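PDB 3TDG: disulfide isomerase DsbG N-terminal domain-containing protein, which is a thioredoxin-fold oxidoreductase of the DsbG type that probably reduces or rearranges disulfide bonds in protein substrates. Local coordinates for residues S155-P160 with K220-Q225; Q163-K168 with P258-Y263; K192-I197 with T239-T244; V183-V188 with K247-G252. One frame throughout, in Å; residues are numbered along the deposited sequence.

All four contacts lie in the thioredoxin-fold part of the chain, between the end of strand 150-155 and strand 259-262. Contact 1 joins the loop before the CxxC helix to helix 211-222, and contact 2 joins that CxxC helix to strand 259-262; their centres are about 13 Å apart. Contacts 3 and 4 share helix 235-249, with centres about 11 Å apart, and fasten it to helix 188-206 and to the loop after strand 177-182. Along the chain, contact 3 is nested inside contact 4, and contacts 3 and 4 inside contact 2, while contact 1 crosses all three. Together they hold these helices to one another and to the loops beside the probable redox site.

Contact 1: S155-P160 with K220-Q225; sequences SDPMCP and KIYSTQ
A buried CH-pi and hydrogen-bond contact joins the end of helix 211-222 to the loop before the CxxC motif of the thioredoxin fold: Tyr222 lies against Ser155 and Pro157. The phenol ring is used at two places. Its face receives the backbone CH of Pro157, with Pro157 CA 3.6 Å from the centroid of the Tyr222 ring and only 14° off the normal. Pro157 CB adds apolar contact at Tyr222 CE2 (3.6 Å). Proline's fixed phi suits the type I turn from Asp156 to Cys159, and it is CA and CB, not a flat ring-to-ring stack, that lie on the tyrosine face. An Asx turn overlaps the start of that turn: Asp156 OD2 accepts from Met158 N at 2.9 Å through its anti lone pair, and Ser190 OG is a further partner of the same carboxylate oxygen. Cys159, the first cysteine of the motif, then takes the N-cap position of helix 160-167. A tyrosine is apt because one residue supplies both an apolar face and a polar end. At the ring edge, near its plane, Ser155 OG, turned anti to its own backbone N (chi1 -178°), forms a hydrogen bond of 2.6 Å with Tyr222 OH.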
loop_
_atom_site.group_PDB
_atom_site.type_symbol
_atom_site.label_atom_id
_atom_site.label_comp_id
_atom_site.label_asym_id
_atom_site.label_seq_id
_atom_site.Cartn_x
_atom_site.Cartn_y
_atom_site.Cartn_z
ATOM N N SER A 155 27.047 -10.314 9.279
ATOM C CA SER A 155 27.825 -10.273 10.507
ATOM C C SER A 155 28.462 -8.887 10.720
ATOM O O SER A 155 28.986 -8.284 9.772
ATOM C CB SER A 155 28.909 -11.342 10.463
ATOM O OG SER A 155 29.682 -11.370 11.667
ATOM N N ASP A 156 28.395 -8.402 11.961
ATOM C CA ASP A 156 28.960 -7.115 12.354
ATOM C C ASP A 156 30.187 -7.408 13.227
ATOM O O ASP A 156 30.111 -8.206 14.153
ATOM C CB ASP A 156 27.913 -6.299 13.115
ATOM C CG ASP A 156 28.353 -4.857 13.384
ATOM O OD1 ASP A 156 27.743 -3.946 12.782
ATOM O OD2 ASP A 156 29.300 -4.630 14.193
ATOM N N PRO A 157 31.336 -6.783 12.910
ATOM C CA PRO A 157 32.563 -7.071 13.652
ATOM C C PRO A 157 32.635 -6.473 15.081
ATOM O O PRO A 157 33.590 -6.773 15.800
ATOM C CB PRO A 157 33.670 -6.508 12.747
ATOM C CG PRO A 157 33.009 -5.516 11.857
ATOM C CD PRO A 157 31.513 -5.700 11.923
ATOM N N MET A 158 31.658 -5.652 15.474
ATOM C CA MET A 158 31.565 -5.125 16.849
ATOM C C MET A 158 30.451 -5.806 17.656
ATOM O O MET A 158 29.980 -5.278 18.654
ATOM C CB MET A 158 31.360 -3.597 16.859
ATOM C CG MET A 158 32.564 -2.750 16.359
ATOM S SD MET A 158 34.180 -3.082 17.118
ATOM C CE MET A 158 34.028 -2.173 18.667
ATOM N N CYS A 159 30.018 -6.982 17.221
ATOM C CA CYS A 159 28.881 -7.614 17.848
ATOM C C CYS A 159 29.356 -8.894 18.521
ATOM O O CYS A 159 29.880 -9.775 17.850
ATOM C CB CYS A 159 27.807 -7.884 16.788
ATOM S SG CYS A 159 26.439 -8.958 17.267
ATOM N N PRO A 160 29.213 -8.990 19.861
ATOM C CA PRO A 160 29.621 -10.217 20.552
ATOM C C PRO A 160 28.937 -11.475 20.046
ATOM O O PRO A 160 29.572 -12.520 19.965
ATOM C CB PRO A 160 29.231 -9.932 22.008
ATOM C CG PRO A 160 29.492 -8.447 22.124
ATOM C CD PRO A 160 28.923 -7.910 20.824
ATOM N N LYS A 220 41.537 -11.755 13.618
ATOM C CA LYS A 220 42.390 -10.631 14.011
ATOM C C LYS A 220 41.524 -9.374 14.213
ATOM O O LYS A 220 41.590 -8.733 15.275
ATOM C CB LYS A 220 43.516 -10.400 12.976
ATOM C CG LYS A 220 44.440 -9.190 13.274
ATOM C CD LYS A 220 45.507 -8.960 12.177
ATOM C CE LYS A 220 44.939 -8.183 10.976
ATOM N NZ LYS A 220 45.908 -8.091 9.832
ATOM N N ILE A 221 40.691 -9.035 13.225
ATOM C CA ILE A 221 39.952 -7.756 13.265
ATOM C C ILE A 221 38.693 -7.802 14.151
ATOM O O ILE A 221 38.325 -6.789 14.768
ATOM C CB ILE A 221 39.649 -7.203 11.819
ATOM C CG1 ILE A 221 40.962 -6.842 11.111
ATOM C CG2 ILE A 221 38.722 -5.986 11.869
ATOM C CD1 ILE A 221 40.860 -6.663 9.601
ATOM N N TYR A 222 38.055 -8.973 14.229
ATOM C CA TYR A 222 36.887 -9.162 15.090
ATOM C C TYR A 222 37.252 -9.113 16.590
ATOM O O TYR A 222 36.423 -8.756 17.430
ATOM C CB TYR A 222 36.171 -10.475 14.763
ATOM C CG TYR A 222 35.041 -10.355 13.751
ATOM C CD1 TYR A 222 33.735 -10.677 14.110
ATOM C CD2 TYR A 222 35.279 -9.921 12.436
ATOM C CE1 TYR A 222 32.681 -10.584 13.199
ATOM C CE2 TYR A 222 34.218 -9.818 11.503
ATOM C CZ TYR A 222 32.926 -10.157 11.909
ATOM O OH TYR A 222 31.874 -10.054 11.047
ATOM N N SER A 223 38.499 -9.460 16.906
ATOM C CA SER A 223 38.977 -9.443 18.287
ATOM C C SER A 223 38.621 -8.129 18.960
ATOM O O SER A 223 38.868 -7.052 18.428
ATOM C CB SER A 223 40.496 -9.669 18.341
ATOM O OG SER A 223 40.966 -9.487 19.658
ATOM N N THR A 224 38.033 -8.235 20.140
ATOM C CA THR A 224 37.734 -7.079 20.975
ATOM C C THR A 224 38.966 -6.233 21.316
ATOM O O THR A 224 38.850 -5.028 21.534
ATOM C CB THR A 224 37.030 -7.545 22.277
ATOM O OG1 THR A 224 35.865 -8.312 21.936
ATOM C CG2 THR A 224 36.601 -6.372 23.119
ATOM N N GLN A 225 40.142 -6.851 21.338
ATOM C CA GLN A 225 41.383 -6.129 21.661
ATOM C C GLN A 225 42.021 -5.453 20.448
ATOM O O GLN A 225 42.981 -4.689 20.603
ATOM C CB GLN A 225 42.392 -7.054 22.351
ATOM C CG GLN A 225 41.944 -7.515 23.743
ATOM C CD GLN A 225 40.802 -8.529 23.694
ATOM O OE1 GLN A 225 40.810 -9.453 22.878
ATOM N NE2 GLN A 225 39.818 -8.358 24.568
HETATM O O HOH W 1 35.449 -6.572 17.747
#

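Contact 2: Q163-K168 with P258-Y263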
loop_
_atom_site.group_PDB
_atom_site.type_symbol
_atom_site.label_atom_id
_atom_site.label_comp_id
_atom_site.label_asym_id
_atom_site.label_seq_id
_atom_site.Cartn_x
_atom_site.Cartn_y
_atom_site.Cartn_z
ATOM N N GLN A 163 30.796 -12.392 17.033
ATOM C CA GLN A 163 32.080 -12.950 17.455
ATOM C C GLN A 163 31.949 -14.424 17.833
ATOM O O GLN A 163 32.795 -15.236 17.462
ATOM C CB GLN A 163 32.653 -12.179 18.635
ATOM C CG GLN A 163 33.294 -10.863 18.301
ATOM C CD GLN A 163 33.772 -10.170 19.558
ATOM O OE1 GLN A 163 32.970 -9.827 20.427
ATOM N NE2 GLN A 163 35.090 -9.992 19.683
ATOM N N LYS A 164 30.873 -14.757 18.554
ATOM C CA LYS A 164 30.553 -16.149 18.888
ATOM C C LYS A 164 30.260 -16.962 17.630
ATOM O O LYS A 164 30.795 -18.064 17.447
ATOM C CB LYS A 164 29.372 -16.213 19.876
ATOM C CG LYS A 164 28.592 -17.538 19.855
ATOM C CD LYS A 164 27.541 -17.546 20.964
ATOM C CE LYS A 164 26.178 -17.999 20.469
ATOM N NZ LYS A 164 25.157 -17.048 20.979
ATOM N N GLU A 165 29.408 -16.424 16.763
ATOM C CA GLU A 165 29.150 -17.047 15.471
ATOM C C GLU A 165 30.461 -17.272 14.679
ATOM O O GLU A 165 30.653 -18.328 14.070
ATOM C CB GLU A 165 28.138 -16.224 14.664
ATOM C CG GLU A 165 27.859 -16.765 13.252
ATOM C CD GLU A 165 27.281 -18.189 13.233
ATOM O OE1 GLU A 165 26.425 -18.511 14.079
ATOM O OE2 GLU A 165 27.664 -18.986 12.348
ATOM N N LEU A 166 31.370 -16.301 14.714
ATOM C CA LEU A 166 32.657 -16.458 14.024
ATOM C C LEU A 166 33.460 -17.701 14.475
ATOM O O LEU A 166 34.144 -18.322 13.662
ATOM C CB LEU A 166 33.488 -15.182 14.124
ATOM C CG LEU A 166 34.844 -15.168 13.404
ATOM C CD1 LEU A 166 34.676 -15.428 11.904
ATOM C CD2 LEU A 166 35.591 -13.887 13.668
ATOM N N THR A 167 33.358 -18.083 15.750
ATOM C CA THR A 167 34.065 -19.283 16.250
ATOM C C THR A 167 33.560 -20.576 15.603
ATOM O O THR A 167 34.266 -21.585 15.580
ATOM C CB THR A 167 34.013 -19.414 17.809
ATOM O OG1 THR A 167 32.666 -19.669 18.232
ATOM C CG2 THR A 167 34.514 -18.147 18.489
ATOM N N LYS A 168 32.346 -20.537 15.064
ATOM C CA LYS A 168 31.725 -21.704 14.435
ATOM C C LYS A 168 32.021 -21.818 12.944
ATOM O O LYS A 168 31.558 -22.765 12.287
ATOM C CB LYS A 168 30.208 -21.664 14.643
ATOM C CG LYS A 168 29.802 -21.394 16.086
ATOM C CD LYS A 168 28.315 -21.500 16.291
ATOM C CE LYS A 168 27.972 -21.248 17.761
ATOM N NZ LYS A 168 26.509 -21.355 18.016
ATOM N N PRO A 258 23.885 -11.947 14.234
ATOM C CA PRO A 258 24.245 -12.572 12.958
ATOM C C PRO A 258 22.989 -13.116 12.270
ATOM O O PRO A 258 22.133 -13.712 12.925
ATOM C CB PRO A 258 25.179 -13.715 13.366
ATOM C CG PRO A 258 24.873 -13.981 14.818
ATOM C CD PRO A 258 24.403 -12.688 15.398
ATOM N N PHE A 259 22.875 -12.885 10.969
ATOM C CA PHE A 259 21.773 -13.414 10.178
ATOM C C PHE A 259 22.326 -14.499 9.251
ATOM O O PHE A 259 23.206 -14.234 8.422
ATOM C CB PHE A 259 21.128 -12.278 9.387
ATOM C CG PHE A 259 19.940 -12.692 8.566
ATOM C CD1 PHE A 259 18.650 -12.487 9.047
ATOM C CD2 PHE A 259 20.106 -13.257 7.303
ATOM C CE1 PHE A 259 17.531 -12.863 8.296
ATOM C CE2 PHE A 259 19.002 -13.636 6.535
ATOM C CZ PHE A 259 17.708 -13.442 7.034
ATOM N N LEU A 260 21.837 -15.727 9.401
ATOM C CA LEU A 260 22.255 -16.804 8.513
ATOM C C LEU A 260 21.151 -17.131 7.502
ATOM O O LEU A 260 19.955 -17.095 7.831
ATOM C CB LEU A 260 22.664 -18.041 9.302
ATOM C CG LEU A 260 24.017 -18.050 10.015
ATOM C CD1 LEU A 260 24.126 -16.962 11.092
ATOM C CD2 LEU A 260 24.257 -19.425 10.636
ATOM N N TYR A 261 21.546 -17.419 6.268
ATOM C CA TYR A 261 20.585 -17.734 5.211
ATOM C C TYR A 261 21.167 -18.777 4.273
ATOM O O TYR A 261 22.203 -18.545 3.621
ATOM C CB TYR A 261 20.173 -16.466 4.452
ATOM C CG TYR A 261 19.189 -16.676 3.314
ATOM C CD1 TYR A 261 17.912 -17.224 3.539
ATOM C CD2 TYR A 261 19.525 -16.311 2.008
ATOM C CE1 TYR A 261 17.006 -17.416 2.480
ATOM C CE2 TYR A 261 18.638 -16.489 0.952
ATOM C CZ TYR A 261 17.379 -17.042 1.187
ATOM O OH TYR A 261 16.510 -17.211 0.123
ATOM N N HIS A 262 20.526 -19.948 4.250
ATOM C CA HIS A 262 20.839 -20.990 3.270
ATOM C C HIS A 262 20.240 -20.585 1.939
ATOM O O HIS A 262 19.027 -20.432 1.828
ATOM C CB HIS A 262 20.297 -22.352 3.714
ATOM C CG HIS A 262 21.060 -22.951 4.851
ATOM N ND1 HIS A 262 22.223 -23.668 4.667
ATOM C CD2 HIS A 262 20.845 -22.916 6.187
ATOM C CE1 HIS A 262 22.690 -24.057 5.840
ATOM N NE2 HIS A 262 21.874 -23.610 6.779
ATOM N N TYR A 263 21.106 -20.384 0.942
ATOM C CA TYR A 263 20.693 -20.011 -0.413
ATOM C C TYR A 263 20.627 -21.253 -1.302
ATOM O O TYR A 263 20.070 -22.284 -0.916
ATOM C CB TYR A 263 21.687 -19.002 -1.003
ATOM C CG TYR A 263 21.276 -18.367 -2.327
ATOM C CD1 TYR A 263 21.019 -16.991 -2.405
ATOM C CD2 TYR A 263 21.169 -19.131 -3.509
ATOM C CE1 TYR A 263 20.656 -16.389 -3.611
ATOM C CE2 TYR A 263 20.804 -18.537 -4.725
ATOM C CZ TYR A 263 20.549 -17.163 -4.765
ATOM O OH TYR A 263 20.182 -16.550 -5.948
#
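Glu165, on helix 160-167, which starts at the CxxC motif, reaches across to Pro258 and Leu260 where strand 259-262 begins, at the border of the mixed sheet. No hydrogen bond crosses here; the contact is made by the aliphatic part of the glutamate and by its carboxylate group. Near the base of the side chain, Glu165 CB lies 4.0 Å from Pro258 CG, and Glu165 CG is at a similar distance from Pro258 CB. CG stands anti to the backbone N (chi1 177°), and a bend at chi2 (60°) then swings the carboxylate toward the strand. There Glu165 OE2 comes to 3.8 Å from Leu260 CD2, while Glu165 CD lies 4.0 Å from Leu260 CD1. Glu165 and Leu260 approach from opposite directions, the carboxylate lying beside both leucine methyls. Pro258 follows a cis peptide bond, the hallmark of the cis-proline loop that faces the redox motif in thioredoxin folds, and its ring also touches Cys162 and His161. Proline is the residue type that most readily accepts the cis form. Glutamate is suited to this partly exposed seam because its methylenes can pack on apolar neighbours while its carboxylate, beside Leu260, has a weak hydrogen bond with His172 NE2. Leucine suits its place because its forked, apolar end can meet the glutamate while the side chain also packs on Leu151 of strand 150-155.

Contact 3: K192-I197 with T239-T244; sequences KKAALI and TKVENT
Val241 packs against Ala194 and Ala195 where helices 235-249 and 188-206 come together, and the tight part of the contact is made by the two methyls of the valine. The helices are close, with the Ala195 and Val241 CA atoms 6.1 Å apart, which small alanine side chains permit. The two branches are used differently. CG1, placed anti to the backbone N (chi1 165°), meets Ala194 CB at 3.6 Å. CG2 lies against the helix backbone itself, with Val241 CG2 3.6 Å from Ala195 N, and it also nears Ala194 CB. A beta-branched valine fills this spot with two short, rigid arms.

Outward from that knot the fit becomes looser: Ala195 CB stands 4.3 Å from Val241 CG2. Away from the alanines, the polar side chains of 239-244 pair elsewhere: Lys240 NZ forms a salt bridge with Asp134 OD2 and Glu242 OE1 one with Arg238 NH1, while Thr239 lies exposed. Thr244 is buried instead, and its OG1 donates to Lys240 O at 2.7 Å. That carbonyl also accepts Thr244 N, the two donors arriving from opposite faces of its plane.

Helix 188-206 has neighbours on its other flanks as well. Ile197 packs on Leu218, Ile221 and Tyr222 of helix 211-222, Lys193 NZ donates to Ile221 O, and Lys192 NZ donates to Gln231 O in the loop that leads on to helix 235-249.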
loop_
_atom_site.group_PDB
_atom_site.type_symbol
_atom_site.label_atom_id
_atom_site.label_comp_id
_atom_site.label_asym_id
_atom_site.label_seq_id
_atom_site.Cartn_x
_atom_site.Cartn_y
_atom_site.Cartn_z
ATOM N N LYS A 192 34.081 1.030 10.301
ATOM C CA LYS A 192 35.528 1.107 10.171
ATOM C C LYS A 192 36.180 -0.266 10.102
ATOM O O LYS A 192 37.039 -0.515 9.266
ATOM C CB LYS A 192 36.090 1.923 11.341
ATOM C CG LYS A 192 37.567 2.154 11.287
ATOM C CD LYS A 192 37.954 3.396 12.117
ATOM C CE LYS A 192 39.427 3.325 12.531
ATOM N NZ LYS A 192 40.329 2.845 11.417
ATOM N N LYS A 193 35.779 -1.169 10.983
ATOM C CA LYS A 193 36.282 -2.527 10.907
ATOM C C LYS A 193 35.852 -3.222 9.614
ATOM O O LYS A 193 36.645 -3.902 8.984
ATOM C CB LYS A 193 35.851 -3.327 12.142
ATOM C CG LYS A 193 36.695 -3.004 13.395
ATOM C CD LYS A 193 36.591 -4.102 14.444
ATOM C CE LYS A 193 37.465 -3.777 15.701
ATOM N NZ LYS A 193 37.434 -4.906 16.666
ATOM N N ALA A 194 34.589 -3.070 9.222
ATOM C CA ALA A 194 34.128 -3.635 7.936
ATOM C C ALA A 194 34.984 -3.123 6.765
ATOM O O ALA A 194 35.380 -3.902 5.899
ATOM C CB ALA A 194 32.631 -3.305 7.707
ATOM N N ALA A 195 35.291 -1.819 6.769
ATOM C CA ALA A 195 36.175 -1.204 5.748
ATOM C C ALA A 195 37.565 -1.824 5.689
ATOM O O ALA A 195 38.076 -2.132 4.612
ATOM C CB ALA A 195 36.268 0.339 5.950
ATOM N N LEU A 196 38.172 -2.017 6.857
ATOM C CA LEU A 196 39.497 -2.616 6.972
ATOM C C LEU A 196 39.467 -4.052 6.497
ATOM O O LEU A 196 40.405 -4.534 5.853
ATOM C CB LEU A 196 39.975 -2.564 8.445
ATOM C CG LEU A 196 40.239 -1.180 9.076
ATOM C CD1 LEU A 196 40.447 -1.251 10.624
ATOM C CD2 LEU A 196 41.433 -0.483 8.427
ATOM N N ILE A 197 38.385 -4.756 6.826
ATOM C CA ILE A 197 38.203 -6.107 6.333
ATOM C C ILE A 197 38.136 -6.133 4.788
ATOM O O ILE A 197 38.752 -6.998 4.162
ATOM C CB ILE A 197 36.999 -6.853 7.029
ATOM C CG1 ILE A 197 37.422 -7.364 8.421
ATOM C CG2 ILE A 197 36.545 -8.081 6.197
ATOM C CD1 ILE A 197 36.277 -7.541 9.424
ATOM N N THR A 239 32.665 4.289 2.608
ATOM C CA THR A 239 31.452 4.646 1.866
ATOM C C THR A 239 30.782 3.425 1.212
ATOM O O THR A 239 29.559 3.292 1.253
ATOM C CB THR A 239 31.750 5.717 0.792
ATOM O OG1 THR A 239 32.452 6.805 1.403
ATOM C CG2 THR A 239 30.458 6.245 0.157
ATOM N N LYS A 240 31.586 2.550 0.612
ATOM C CA LYS A 240 31.097 1.296 0.047
ATOM C C LYS A 240 30.437 0.421 1.133
ATOM O O LYS A 240 29.342 -0.131 0.929
ATOM C CB LYS A 240 32.236 0.532 -0.628
ATOM C CG LYS A 240 31.751 -0.645 -1.424
ATOM C CD LYS A 240 32.877 -1.544 -1.868
ATOM C CE LYS A 240 32.446 -2.286 -3.129
ATOM N NZ LYS A 240 33.376 -3.375 -3.518
ATOM N N VAL A 241 31.106 0.314 2.283
ATOM C CA VAL A 241 30.533 -0.348 3.464
ATOM C C VAL A 241 29.199 0.287 3.869
ATOM O O VAL A 241 28.210 -0.433 4.082
ATOM C CB VAL A 241 31.524 -0.367 4.665
ATOM C CG1 VAL A 241 30.813 -0.722 5.972
ATOM C CG2 VAL A 241 32.672 -1.346 4.385
ATOM N N GLU A 242 29.175 1.617 3.988
ATOM C CA GLU A 242 27.968 2.329 4.414
ATOM C C GLU A 242 26.802 2.104 3.453
ATOM O O GLU A 242 25.693 1.864 3.902
ATOM C CB GLU A 242 28.221 3.836 4.634
ATOM C CG GLU A 242 29.071 4.143 5.883
ATOM C CD GLU A 242 29.494 5.617 6.004
ATOM O OE1 GLU A 242 30.007 5.990 7.079
ATOM O OE2 GLU A 242 29.323 6.396 5.040
ATOM N N ASN A 243 27.069 2.158 2.145
ATOM C CA ASN A 243 26.045 1.932 1.110
ATOM C C ASN A 243 25.566 0.490 1.037
ATOM O O ASN A 243 24.364 0.233 0.935
ATOM C CB ASN A 243 26.548 2.367 -0.285
ATOM C CG ASN A 243 26.815 3.879 -0.382
ATOM O OD1 ASN A 243 26.506 4.653 0.531
ATOM N ND2 ASN A 243 27.408 4.298 -1.498
ATOM N N THR A 244 26.508 -0.453 1.082
ATOM C CA THR A 244 26.158 -1.863 1.049
ATOM C C THR A 244 25.283 -2.241 2.267
ATOM O O THR A 244 24.264 -2.934 2.124
ATOM C CB THR A 244 27.412 -2.752 0.968
ATOM O OG1 THR A 244 28.225 -2.323 -0.128
ATOM C CG2 THR A 244 27.047 -4.219 0.750
#

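Contact 4: V183-V188 with K247-G252; sequences VGWLGV and KIFESG
Trp185 and Phe249 form an offset, nearly parallel stack, with the centroid of the Trp185 six-membered ring 3.8 Å from that of Phe249 and the two planes only 3° apart. Trp185 CE3 lies 3.6 Å from Phe249 CG, and the indole also covers Phe249 CB with CZ3. Trp185 reaches this place because CG is anti to its backbone N (chi1 163°), which carries the indole over the phenyl face. The opposite face of Phe249 is met by Ile248 CG2, and Val183 CG2 comes to its edge at 3.9 Å from Phe249 CE2. Val183 CG1 in turn touches Ile248 CD1 at 3.7 Å. Branched residues suit both places, setting methyls at the edge and on one face of the phenyl. Beyond this shell, the loop after strand 177-182 is fixed by its backbone: Asp156 OD1 accepts from both Trp185 N and Leu186 N, and Gly184 N donates to Thr245 OG1 on helix 235-249. Phe249 also packs on Val154 of the sheet and on Val257, just before the cis-proline. With no hydrogen bond between the two segments, the contact rests on dispersion and hydrophobic burial: the broad indole, itself exposed, shields the phenyl ring and holds the loop against helix 235-249 near Phe249.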
loop_
_atom_site.group_PDB
_atom_site.type_symbol
_atom_site.label_atom_id
_atom_site.label_comp_id
_atom_site.label_asym_id
_atom_site.label_seq_id
_atom_site.Cartn_x
_atom_site.Cartn_y
_atom_site.Cartn_z
ATOM N N VAL A 183 29.198 -6.307 7.740
ATOM C CA VAL A 183 28.509 -5.030 7.626
ATOM C C VAL A 183 28.980 -4.022 8.681
ATOM O O VAL A 183 29.552 -4.406 9.713
ATOM C CB VAL A 183 26.984 -5.201 7.736
ATOM C CG1 VAL A 183 26.449 -6.023 6.543
ATOM C CG2 VAL A 183 26.605 -5.870 9.091
ATOM N N GLY A 184 28.718 -2.747 8.414
ATOM C CA GLY A 184 28.985 -1.669 9.362
ATOM C C GLY A 184 27.683 -1.210 9.987
ATOM O O GLY A 184 27.311 -0.060 9.836
ATOM N N TRP A 185 26.997 -2.111 10.700
ATOM C CA TRP A 185 25.587 -1.924 11.085
ATOM C C TRP A 185 25.384 -1.295 12.471
ATOM O O TRP A 185 24.465 -0.477 12.667
ATOM C CB TRP A 185 24.880 -3.289 10.947
ATOM C CG TRP A 185 23.493 -3.575 11.618
ATOM C CD1 TRP A 185 23.216 -4.586 12.508
ATOM C CD2 TRP A 185 22.238 -2.931 11.359
ATOM N NE1 TRP A 185 21.878 -4.583 12.852
ATOM C CE2 TRP A 185 21.258 -3.574 12.168
ATOM C CE3 TRP A 185 21.850 -1.851 10.564
ATOM C CZ2 TRP A 185 19.916 -3.182 12.175
ATOM C CZ3 TRP A 185 20.525 -1.460 10.582
ATOM C CH2 TRP A 185 19.575 -2.120 11.378
ATOM N N LEU A 186 26.241 -1.653 13.424
ATOM C CA LEU A 186 25.967 -1.287 14.822
ATOM C C LEU A 186 26.502 0.083 15.268
ATOM O O LEU A 186 26.071 0.610 16.282
ATOM C CB LEU A 186 26.375 -2.408 15.783
ATOM C CG LEU A 186 25.556 -3.702 15.626
ATOM C CD1 LEU A 186 26.083 -4.767 16.565
ATOM C CD2 LEU A 186 24.060 -3.467 15.857
ATOM N N GLY A 187 27.402 0.669 14.485
ATOM C CA GLY A 187 27.957 1.997 14.787
ATOM C C GLY A 187 29.195 2.302 13.966
ATOM O O GLY A 187 29.481 1.627 12.984
ATOM N N VAL A 188 29.939 3.322 14.377
ATOM C CA VAL A 188 31.086 3.816 13.615
ATOM C C VAL A 188 32.235 2.802 13.563
ATOM O O VAL A 188 32.831 2.577 12.513
ATOM C CB VAL A 188 31.587 5.181 14.187
ATOM C CG1 VAL A 188 32.939 5.561 13.594
ATOM C CG2 VAL A 188 30.562 6.273 13.924
ATOM N N LYS A 247 21.586 -0.949 2.339
ATOM C CA LYS A 247 20.714 -1.656 1.389
ATOM C C LYS A 247 20.332 -3.062 1.852
ATOM O O LYS A 247 19.252 -3.580 1.507
ATOM C CB LYS A 247 21.379 -1.739 0.008
ATOM C CG LYS A 247 21.219 -0.478 -0.862
ATOM C CD LYS A 247 22.007 -0.596 -2.182
ATOM C CE LYS A 247 21.794 0.619 -3.082
ATOM N NZ LYS A 247 22.731 1.722 -2.713
ATOM N N ILE A 248 21.235 -3.693 2.598
ATOM C CA ILE A 248 20.927 -4.961 3.246
ATOM C C ILE A 248 19.795 -4.767 4.263
ATOM O O ILE A 248 18.867 -5.558 4.288
ATOM C CB ILE A 248 22.160 -5.571 3.923
ATOM C CG1 ILE A 248 23.151 -6.058 2.869
ATOM C CG2 ILE A 248 21.765 -6.751 4.819
ATOM C CD1 ILE A 248 24.591 -6.110 3.377
ATOM N N PHE A 249 19.856 -3.702 5.056
ATOM C CA PHE A 249 18.932 -3.515 6.181
ATOM C C PHE A 249 17.722 -2.620 5.881
ATOM O O PHE A 249 16.839 -2.472 6.722
ATOM C CB PHE A 249 19.682 -2.997 7.426
ATOM C CG PHE A 249 20.658 -3.994 7.996
ATOM C CD1 PHE A 249 20.225 -5.001 8.862
ATOM C CD2 PHE A 249 22.003 -3.942 7.650
ATOM C CE1 PHE A 249 21.135 -5.930 9.378
ATOM C CE2 PHE A 249 22.920 -4.877 8.151
ATOM C CZ PHE A 249 22.489 -5.872 9.011
ATOM N N GLU A 250 17.687 -2.051 4.681
ATOM C CA GLU A 250 16.654 -1.103 4.248
ATOM C C GLU A 250 15.207 -1.573 4.394
ATOM O O GLU A 250 14.382 -0.857 4.928
ATOM C CB GLU A 250 16.884 -0.782 2.776
ATOM C CG GLU A 250 16.558 0.622 2.405
ATOM C CD GLU A 250 17.310 1.045 1.164
ATOM O OE1 GLU A 250 17.259 0.306 0.150
ATOM O OE2 GLU A 250 17.967 2.110 1.222
ATOM N N SER A 251 14.904 -2.765 3.893
ATOM C CA SER A 251 13.524 -3.242 3.788
ATOM C C SER A 251 12.986 -3.738 5.123
ATOM O O SER A 251 11.772 -3.789 5.341
ATOM C CB SER A 251 13.463 -4.380 2.789
ATOM O OG SER A 251 14.275 -5.452 3.244
ATOM N N GLY A 252 13.887 -4.126 6.020
ATOM C CA GLY A 252 13.462 -4.651 7.309
ATOM C C GLY A 252 13.126 -6.115 7.209
ATOM O O GLY A 252 12.565 -6.692 8.132
#